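Local coordinates for protein D-alanyl-D-alanine carboxypeptidase (Vibrio cholerae, PDB 5TR7) that probably trims the terminal D-alanine from peptidoglycan precursor peptides as a penicillin-binding serine carboxypeptidase of the S11 family, at residues D28-P33 with N145-P150; K193-D198 with E239-L244; L56-V61 with V85-L90. One frame throughout, in Å; residues are numbered along the deposited sequence.

The three contacts are separate in the penicillin-binding domain, none touching another. Along the chain, contact 3 (56-61 with 85-90) is nested inside the long loop closed by contact 1 (28-33 with 145-150), and contact 2 (193-198 with 239-244) follows both. Contacts 1 and 2 flank the five-stranded antiparallel sheet, their centres about 24 Å and their nearest atoms about 9 Å apart; both rest partly on strand 221-230. Contact 3 lies across the chain's centre from each, its centre about 31 Å from that of contact 1 and about 33 Å from that of contact 2. Contact 1 lies close to the predicted nucleophile Ser35; contact 2 joins edge strand 196-205 to helix 233-251, and contact 3 joins strand 59-61 to strand 84-86 and helix 87-95.

Contact 1. Residues D28-P33 with N145-P150; sequences DTKLSP and NLYSTP
Leu31 and Ser148 pair through their backbones in a single antiparallel bridge of the hydrogen-bonded kind, formed between two loops. Leu31 N gives its hydrogen to Ser148 O at 3.0 Å, and Ser148 N returns one to Leu31 O at 2.9 Å, with an N-H...O angle of 163°. Each carbonyl also takes a CA-H...O contact: Lys30 CA approaches Ser148 O at 3.3 Å, and Tyr147 CA approaches Leu31 O.

The aromatic contact lies next to this bridge. With chi1 at 57°, the Tyr147 ring stands between its own backbone N and carbonyl carbon, and the extended chain of Lys30 runs obliquely over one face. Lys30 CD makes a CH-pi contact 4.1 Å from the ring centroid, 29° off the normal, while Lys30 CE closes to 3.4 Å from Tyr147 CE1.

Apolar contacts flank the bridge. Leu31 CD1 meets Pro150 CD at 3.8 Å, the two side chains crossing at about a right angle, and both residues lean on Met228 of strand 221-230. Pro33 CG rests against Leu146 CD1 at 4.1 Å, and Pro33 CD also touches Tyr147 CA. The methyl CG2 of Thr149 packs on the backbone of Asp28, whereas its OG1 caps helix 150-163 by accepting from Asp152 N.

Further polar ties lead outward: Ser148 OG bonds Ser133 OG, and Ser32 O bonds Thr205 OG1, at the end of strand 196-205, which also carries the predicted substrate-binding Lys201. Pro33 is two residues before the predicted nucleophile Ser35. Two backbone bonds thus set the pairing of the loops, and the side-chain contacts across it are CH-pi and apolar, just before the helix start that carries Ser35 and the predicted proton acceptor Lys38.

Contact 2. Residues K193-D198 with E239-L244; sequences KSMNVD and ESKKLL
A fully extended side chain carries Lys241 to Ser194: CG lies opposite the backbone N (chi1 -168°), and the later torsions stay near 180°, so the ammonium group reaches from the helix to the turn. Ser194 OG, held between its own backbone N and carbonyl carbon at chi1 64°, faces that group, and Lys241 NZ donates to Ser194 OG at 2.8 Å. Both atoms have a further partner in Asp192: Lys241 NZ forms a salt bridge with its OD2, and Ser194 OG is hydrogen-bonded to its OD1. The carboxylate therefore probably helps hold the lysine and the serine in position, and its negative charge would favour the protonated amine.

Met195 reaches the helix beside this polar group. Its chain bends at chi2 and crosses Leu244 obliquely, bringing the terminal methyl CE to 3.7 Å from Leu244 CB; SD comes to 4.1 Å from the same CB. The methyl also lies 3.8 Å from the carbonyl oxygen Lys241 O, one turn before Leu244, and Met195 further touches Ser245 and Phe248 of the same helix.

The arrangement is that of the penicillin-binding fold, where the helix following the last sheet strand, here 233-251, packs over one face of the five-stranded antiparallel sheet. Residues 193-198 lead into one of its two edge strands, 196-205, which farther along holds the predicted substrate-binding Lys201. Val197 points from this strand toward the helix, its CG2 4.5 Å from Leu244 CD1, a loose contact between two buried residues. Leu244 continues onto Leu223 and Ala225 of strand 221-230 and Ser214 of strand 209-218. Lys242 points away from residues 193-198 and spans one helical turn to Glu239, where Lys242 NZ meets OE1 in a 2.7 Å salt bridge.

Contact 3. Residues L56-V61 with V85-L90; sequences LNDDVV and VKVSDL
Val87 is the main bump of this contact: its side chain points into the bend of residues 56-60 and is met there on several sides. CG1, opposite the backbone N at chi1 164°, packs on Leu56 CA and lies 4.0 Å from Leu56 CD2, the two side chains crossing at about a right angle. The other branch, Val87 CG2, presses on Val60 CG2 at 3.6 Å and also touches Asp58 CB. Val60 is in turn approached obliquely by Leu90, whose CD1 fits against Val60 CB at 3.6 Å.

Backbone bonds set the shape of this hollow. Val60 and Val85 form a hydrogen-bonded antiparallel pair, with Val60 N 2.7 Å from Val85 O; Asp59 and Lys86 are the adjoining non-hydrogen-bonded pair. Where the strand gives way to the helix, Asp58 O accepts from Val87 N at 3.1 Å, and Leu56 O takes Ser88 N on a lone pair, in the carbonyl plane. The loop carbonyls thereby engage N-H groups of the first helical turn.

On the outer side, the Lys86 chain bends at chi3 (56°) and lies alongside Asn57. Lys86 NZ reaches Asn57 OD1 at 3.0 Å, from above the amide plane.

Inward, Val87 and Leu90 pack on Met106 of helix 100-111, and Val60 and Val87 on His109. Asp58 OD2 accepts from Ser55 N and is also hydrogen-bonded to His109 NE2. Val85 turns to Met77, Val79 and Tyr178, so the small sheet borders both helix 100-111 and strand 175-178, and its strand 84-86 runs straight into helix 87-95.

Contact 1. Residues D28-P33 with N145-P150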
loop_
_atom_site.group_PDB
_atom_site.type_symbol
_atom_site.label_atom_id
_atom_site.label_comp_id
_atom_site.label_asym_id
_atom_site.label_seq_id
_atom_site.Cartn_x
_atom_site.Cartn_y
_atom_site.Cartn_z
ATOM N N ASP A 28 -16.949 -6.203 1.777
ATOM C CA ASP A 28 -17.081 -5.353 2.936
ATOM C C ASP A 28 -16.828 -6.104 4.228
ATOM O O ASP A 28 -17.184 -5.601 5.300
ATOM C CB ASP A 28 -18.464 -4.678 2.967
ATOM C CG ASP A 28 -18.672 -3.746 1.812
ATOM O OD1 ASP A 28 -17.776 -2.950 1.484
ATOM O OD2 ASP A 28 -19.746 -3.817 1.192
ATOM N N THR A 29 -16.166 -7.261 4.175
ATOM C CA THR A 29 -15.935 -7.904 5.455
ATOM C C THR A 29 -14.503 -7.594 5.981
ATOM O O THR A 29 -13.483 -7.640 5.264
ATOM C CB THR A 29 -16.366 -9.383 5.516
ATOM O OG1 THR A 29 -15.680 -10.163 4.539
ATOM C CG2 THR A 29 -17.847 -9.565 5.436
ATOM N N LYS A 30 -14.482 -7.216 7.244
ATOM C CA LYS A 30 -13.292 -6.805 7.973
ATOM C C LYS A 30 -12.198 -7.814 8.081
ATOM O O LYS A 30 -12.430 -8.995 8.320
ATOM C CB LYS A 30 -13.633 -6.222 9.367
ATOM C CG LYS A 30 -14.208 -4.813 9.198
ATOM C CD LYS A 30 -14.737 -4.202 10.478
ATOM C CE LYS A 30 -15.274 -2.822 10.121
ATOM N NZ LYS A 30 -15.863 -2.249 11.339
ATOM N N LEU A 31 -10.996 -7.279 7.903
ATOM C CA LEU A 31 -9.740 -7.984 7.896
ATOM C C LEU A 31 -8.687 -7.086 8.490
ATOM O O LEU A 31 -8.818 -5.873 8.517
ATOM C CB LEU A 31 -9.260 -8.134 6.452
ATOM C CG LEU A 31 -10.026 -9.015 5.528
ATOM C CD1 LEU A 31 -9.526 -8.664 4.126
ATOM C CD2 LEU A 31 -9.821 -10.482 5.918
ATOM N N SER A 32 -7.561 -7.720 8.747
ATOM C CA SER A 32 -6.387 -7.093 9.279
ATOM C C SER A 32 -5.584 -6.798 7.976
ATOM O O SER A 32 -5.261 -7.689 7.230
ATOM C CB SER A 32 -5.774 -8.118 10.241
ATOM O OG SER A 32 -4.875 -7.531 11.127
ATOM N N PRO A 33 -5.350 -5.517 7.641
ATOM C CA PRO A 33 -4.702 -5.168 6.356
ATOM C C PRO A 33 -3.191 -5.263 6.309
ATOM O O PRO A 33 -2.577 -5.307 5.221
ATOM C CB PRO A 33 -5.119 -3.721 6.147
ATOM C CG PRO A 33 -5.219 -3.178 7.526
ATOM C CD PRO A 33 -5.794 -4.306 8.338
ATOM N N ASN A 145 -7.892 -3.182 16.939
ATOM C CA ASN A 145 -8.523 -2.020 16.306
ATOM C C ASN A 145 -7.937 -1.524 14.998
ATOM O O ASN A 145 -8.246 -0.401 14.565
ATOM C CB ASN A 145 -8.630 -0.862 17.315
ATOM C CG ASN A 145 -9.928 -0.909 18.070
ATOM O OD1 ASN A 145 -10.987 -1.132 17.469
ATOM N ND2 ASN A 145 -9.884 -0.651 19.360
ATOM N N LEU A 146 -7.087 -2.332 14.382
ATOM C CA LEU A 146 -6.501 -1.986 13.067
ATOM C C LEU A 146 -7.201 -2.901 12.088
ATOM O O LEU A 146 -7.030 -4.103 12.141
ATOM C CB LEU A 146 -4.995 -2.186 13.053
ATOM C CG LEU A 146 -4.218 -2.068 11.733
ATOM C CD1 LEU A 146 -4.610 -0.875 10.898
ATOM C CD2 LEU A 146 -2.720 -2.032 12.013
ATOM N N TYR A 147 -8.047 -2.339 11.240
ATOM C CA TYR A 147 -8.788 -3.158 10.273
ATOM C C TYR A 147 -9.231 -2.372 9.066
ATOM O O TYR A 147 -9.318 -1.154 9.104
ATOM C CB TYR A 147 -10.027 -3.799 10.950
ATOM C CG TYR A 147 -10.972 -2.797 11.571
ATOM C CD1 TYR A 147 -11.833 -2.017 10.781
ATOM C CD2 TYR A 147 -11.002 -2.622 12.929
ATOM C CE1 TYR A 147 -12.672 -1.077 11.336
ATOM C CE2 TYR A 147 -11.863 -1.710 13.525
ATOM C CZ TYR A 147 -12.682 -0.959 12.749
ATOM O OH TYR A 147 -13.484 -0.096 13.418
ATOM N N SER A 148 -9.530 -3.088 7.995
ATOM C CA SER A 148 -10.036 -2.475 6.794
ATOM C C SER A 148 -10.835 -3.531 6.077
ATOM O O SER A 148 -11.226 -4.528 6.699
ATOM C CB SER A 148 -8.944 -1.906 5.907
ATOM O OG SER A 148 -9.515 -1.153 4.844
ATOM N N THR A 149 -11.149 -3.268 4.808
ATOM C CA THR A 149 -11.903 -4.199 3.961
ATOM C C THR A 149 -11.350 -4.092 2.541
ATOM O O THR A 149 -10.746 -3.053 2.174
ATOM C CB THR A 149 -13.417 -3.864 3.871
ATOM O OG1 THR A 149 -13.582 -2.610 3.200
ATOM C CG2 THR A 149 -14.097 -3.795 5.241
ATOM N N PRO A 150 -11.551 -5.156 1.734
ATOM C CA PRO A 150 -11.103 -5.109 0.355
ATOM C C PRO A 150 -11.635 -3.906 -0.390
ATOM O O PRO A 150 -10.918 -3.324 -1.208
ATOM C CB PRO A 150 -11.702 -6.363 -0.254
ATOM C CG PRO A 150 -11.759 -7.317 0.885
ATOM C CD PRO A 150 -11.976 -6.508 2.122
#

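Contact 2. Residues K193-D198 with E239-L244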
loop_
_atom_site.group_PDB
_atom_site.type_symbol
_atom_site.label_atom_id
_atom_site.label_comp_id
_atom_site.label_asym_id
_atom_site.label_seq_id
_atom_site.Cartn_x
_atom_site.Cartn_y
_atom_site.Cartn_z
ATOM N N LYS A 193 5.334 -8.756 -18.747
ATOM C CA LYS A 193 5.400 -8.072 -20.038
ATOM C C LYS A 193 4.106 -7.962 -20.819
ATOM O O LYS A 193 3.991 -7.085 -21.663
ATOM C CB LYS A 193 6.486 -8.778 -20.868
ATOM C CG LYS A 193 7.855 -8.395 -20.289
ATOM C CD LYS A 193 8.920 -9.444 -20.510
ATOM C CE LYS A 193 8.678 -10.622 -19.555
ATOM N NZ LYS A 193 9.590 -11.782 -19.802
ATOM N N SER A 194 3.193 -8.918 -20.646
ATOM C CA SER A 194 1.896 -8.888 -21.314
ATOM C C SER A 194 0.948 -7.816 -20.745
ATOM O O SER A 194 -0.048 -7.512 -21.375
ATOM C CB SER A 194 1.184 -10.260 -21.264
ATOM O OG SER A 194 0.850 -10.671 -19.941
ATOM N N MET A 195 1.220 -7.286 -19.564
ATOM C CA MET A 195 0.313 -6.327 -18.883
ATOM C C MET A 195 1.030 -5.078 -18.403
ATOM O O MET A 195 2.218 -5.099 -18.163
ATOM C CB MET A 195 -0.345 -6.921 -17.640
ATOM C CG MET A 195 -1.663 -7.637 -17.818
ATOM S SD MET A 195 -2.834 -7.298 -16.398
ATOM C CE MET A 195 -4.189 -8.387 -16.970
ATOM N N ASN A 196 0.285 -3.982 -18.270
ATOM C CA ASN A 196 0.820 -2.729 -17.775
ATOM C C ASN A 196 0.308 -2.498 -16.342
ATOM O O ASN A 196 -0.604 -1.723 -16.097
ATOM C CB ASN A 196 0.469 -1.570 -18.707
ATOM C CG ASN A 196 0.849 -1.857 -20.201
ATOM O OD1 ASN A 196 1.900 -1.404 -20.719
ATOM N ND2 ASN A 196 0.021 -2.691 -20.879
ATOM N N VAL A 197 0.890 -3.234 -15.415
ATOM C CA VAL A 197 0.634 -3.143 -13.991
ATOM C C VAL A 197 1.651 -2.175 -13.443
ATOM O O VAL A 197 2.860 -2.365 -13.594
ATOM C CB VAL A 197 0.863 -4.487 -13.329
ATOM C CG1 VAL A 197 0.614 -4.376 -11.840
ATOM C CG2 VAL A 197 -0.070 -5.526 -13.948
ATOM N N ASP A 198 1.185 -1.094 -12.831
ATOM C CA ASP A 198 2.074 -0.077 -12.314
ATOM C C ASP A 198 1.883 0.173 -10.789
ATOM O O ASP A 198 2.329 1.169 -10.264
ATOM C CB ASP A 198 1.913 1.203 -13.184
ATOM C CG ASP A 198 0.516 1.796 -13.105
ATOM O OD1 ASP A 198 -0.327 1.255 -12.331
ATOM O OD2 ASP A 198 0.255 2.792 -13.846
ATOM N N GLU A 239 -3.863 -14.875 -9.418
ATOM C CA GLU A 239 -5.243 -14.553 -9.212
ATOM C C GLU A 239 -5.482 -13.082 -9.519
ATOM O O GLU A 239 -6.528 -12.736 -10.056
ATOM C CB GLU A 239 -5.674 -14.915 -7.791
ATOM C CG GLU A 239 -5.490 -16.408 -7.461
ATOM C CD GLU A 239 -6.188 -17.377 -8.417
ATOM O OE1 GLU A 239 -5.509 -18.109 -9.155
ATOM O OE2 GLU A 239 -7.402 -17.331 -8.520
ATOM N N SER A 240 -4.518 -12.226 -9.232
ATOM C CA SER A 240 -4.679 -10.806 -9.554
ATOM C C SER A 240 -4.692 -10.599 -11.050
ATOM O O SER A 240 -5.491 -9.810 -11.556
ATOM C CB SER A 240 -3.557 -9.984 -8.900
ATOM O OG SER A 240 -3.743 -10.049 -7.505
ATOM N N LYS A 241 -3.842 -11.354 -11.749
ATOM C CA LYS A 241 -3.774 -11.254 -13.218
ATOM C C LYS A 241 -5.115 -11.712 -13.794
ATOM O O LYS A 241 -5.644 -11.024 -14.663
ATOM C CB LYS A 241 -2.575 -12.023 -13.834
ATOM C CG LYS A 241 -2.322 -11.700 -15.255
ATOM C CD LYS A 241 -1.224 -12.523 -15.935
ATOM C CE LYS A 241 -0.876 -11.876 -17.296
ATOM N NZ LYS A 241 0.211 -12.582 -18.026
ATOM N N LYS A 242 -5.724 -12.781 -13.241
ATOM C CA LYS A 242 -7.019 -13.265 -13.762
ATOM C C LYS A 242 -8.062 -12.207 -13.519
ATOM O O LYS A 242 -8.830 -11.888 -14.396
ATOM C CB LYS A 242 -7.557 -14.526 -13.086
ATOM C CG LYS A 242 -6.841 -15.795 -13.389
ATOM C CD LYS A 242 -7.256 -16.925 -12.432
ATOM C CE LYS A 242 -6.301 -18.082 -12.685
ATOM N NZ LYS A 242 -6.254 -19.044 -11.551
ATOM N N LEU A 243 -8.098 -11.700 -12.313
ATOM C CA LEU A 243 -9.068 -10.712 -11.968
ATOM C C LEU A 243 -8.964 -9.553 -12.904
ATOM O O LEU A 243 -9.937 -9.117 -13.422
ATOM C CB LEU A 243 -8.865 -10.274 -10.540
ATOM C CG LEU A 243 -10.044 -9.684 -9.814
ATOM C CD1 LEU A 243 -11.322 -10.432 -10.089
ATOM C CD2 LEU A 243 -9.759 -9.628 -8.340
ATOM N N LEU A 244 -7.763 -9.069 -13.134
ATOM C CA LEU A 244 -7.557 -7.914 -14.016
ATOM C C LEU A 244 -7.926 -8.219 -15.470
ATOM O O LEU A 244 -8.588 -7.393 -16.108
ATOM C CB LEU A 244 -6.119 -7.389 -13.937
ATOM C CG LEU A 244 -5.714 -6.699 -12.645
ATOM C CD1 LEU A 244 -4.194 -6.613 -12.531
ATOM C CD2 LEU A 244 -6.310 -5.321 -12.508
#

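Contact 3. Residues L56-V61 with V85-L90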
loop_
_atom_site.group_PDB
_atom_site.type_symbol
_atom_site.label_atom_id
_atom_site.label_comp_id
_atom_site.label_asym_id
_atom_site.label_seq_id
_atom_site.Cartn_x
_atom_site.Cartn_y
_atom_site.Cartn_z
ATOM N N LEU A 56 10.773 16.806 -0.125
ATOM C CA LEU A 56 11.468 15.592 -0.436
ATOM C C LEU A 56 12.982 15.691 -0.071
ATOM O O LEU A 56 13.620 14.688 0.172
ATOM C CB LEU A 56 11.301 15.311 -1.922
ATOM C CG LEU A 56 9.904 15.041 -2.415
ATOM C CD1 LEU A 56 9.905 14.809 -3.888
ATOM C CD2 LEU A 56 9.318 13.810 -1.710
ATOM N N ASN A 57 13.502 16.913 0.024
ATOM C CA ASN A 57 14.909 17.182 0.363
ATOM C C ASN A 57 15.157 17.369 1.877
ATOM O O ASN A 57 16.310 17.530 2.275
ATOM C CB ASN A 57 15.446 18.409 -0.398
ATOM C CG ASN A 57 15.540 18.185 -1.915
ATOM O OD1 ASN A 57 15.829 17.099 -2.372
ATOM N ND2 ASN A 57 15.334 19.253 -2.707
ATOM N N ASP A 58 14.126 17.327 2.728
ATOM C CA ASP A 58 14.371 17.441 4.181
ATOM C C ASP A 58 15.116 16.258 4.704
ATOM O O ASP A 58 14.945 15.126 4.216
ATOM C CB ASP A 58 13.067 17.406 5.022
ATOM C CG ASP A 58 12.132 18.521 4.724
ATOM O OD1 ASP A 58 12.622 19.603 4.337
ATOM O OD2 ASP A 58 10.898 18.307 4.879
ATOM N N ASP A 59 15.912 16.525 5.725
ATOM C CA ASP A 59 16.664 15.545 6.435
ATOM C C ASP A 59 15.778 15.146 7.605
ATOM O O ASP A 59 15.376 15.959 8.400
ATOM C CB ASP A 59 17.954 16.177 6.946
ATOM C CG ASP A 59 18.839 16.641 5.835
ATOM O OD1 ASP A 59 19.165 15.872 4.927
ATOM O OD2 ASP A 59 19.227 17.786 5.866
ATOM N N VAL A 60 15.479 13.884 7.718
ATOM C CA VAL A 60 14.637 13.445 8.777
ATOM C C VAL A 60 15.421 12.775 9.856
ATOM O O VAL A 60 16.203 11.875 9.582
ATOM C CB VAL A 60 13.604 12.408 8.256
ATOM C CG1 VAL A 60 12.627 12.056 9.371
ATOM C CG2 VAL A 60 12.836 12.966 7.066
ATOM N N VAL A 61 15.146 13.167 11.088
ATOM C CA VAL A 61 15.745 12.571 12.268
ATOM C C VAL A 61 15.178 11.158 12.459
ATOM O O VAL A 61 13.971 10.918 12.333
ATOM C CB VAL A 61 15.331 13.318 13.530
ATOM C CG1 VAL A 61 15.952 12.671 14.764
ATOM C CG2 VAL A 61 15.750 14.775 13.450
ATOM N N VAL A 85 17.991 10.884 7.402
ATOM C CA VAL A 85 17.707 10.291 6.103
ATOM C C VAL A 85 16.787 11.285 5.375
ATOM O O VAL A 85 15.939 11.914 5.985
ATOM C CB VAL A 85 16.950 8.949 6.234
ATOM C CG1 VAL A 85 16.698 8.341 4.868
ATOM C CG2 VAL A 85 17.711 7.970 7.117
ATOM N N LYS A 86 16.944 11.392 4.065
ATOM C CA LYS A 86 16.078 12.240 3.273
ATOM C C LYS A 86 14.663 11.679 3.139
ATOM O O LYS A 86 14.460 10.474 3.154
ATOM C CB LYS A 86 16.685 12.467 1.914
ATOM C CG LYS A 86 17.983 13.260 2.139
ATOM C CD LYS A 86 18.579 13.872 0.920
ATOM C CE LYS A 86 17.575 14.796 0.190
ATOM N NZ LYS A 86 18.038 15.668 -0.952
ATOM N N VAL A 87 13.686 12.582 3.053
ATOM C CA VAL A 87 12.263 12.240 2.871
ATOM C C VAL A 87 12.061 11.353 1.650
ATOM O O VAL A 87 11.428 10.347 1.769
ATOM C CB VAL A 87 11.372 13.492 2.744
ATOM C CG1 VAL A 87 10.005 13.170 2.171
ATOM C CG2 VAL A 87 11.219 14.153 4.092
ATOM N N SER A 88 12.637 11.686 0.509
ATOM C CA SER A 88 12.460 10.806 -0.658
ATOM C C SER A 88 12.936 9.390 -0.442
ATOM O O SER A 88 12.306 8.473 -0.871
ATOM C CB SER A 88 13.091 11.374 -1.924
ATOM O OG SER A 88 14.457 11.461 -1.777
ATOM N N ASP A 89 13.988 9.214 0.331
ATOM C CA ASP A 89 14.576 7.941 0.598
ATOM C C ASP A 89 13.694 7.166 1.574
ATOM O O ASP A 89 13.438 5.969 1.368
ATOM C CB ASP A 89 15.990 8.112 1.107
ATOM C CG ASP A 89 16.936 8.592 0.060
ATOM O OD1 ASP A 89 16.901 7.992 -1.047
ATOM O OD2 ASP A 89 17.785 9.487 0.369
ATOM N N LEU A 90 13.220 7.817 2.629
ATOM C CA LEU A 90 12.319 7.129 3.536
ATOM C C LEU A 90 11.033 6.652 2.809
ATOM O O LEU A 90 10.489 5.563 3.084
ATOM C CB LEU A 90 11.938 8.037 4.722
ATOM C CG LEU A 90 13.034 8.218 5.790
ATOM C CD1 LEU A 90 12.552 9.241 6.839
ATOM C CD2 LEU A 90 13.439 6.914 6.487
#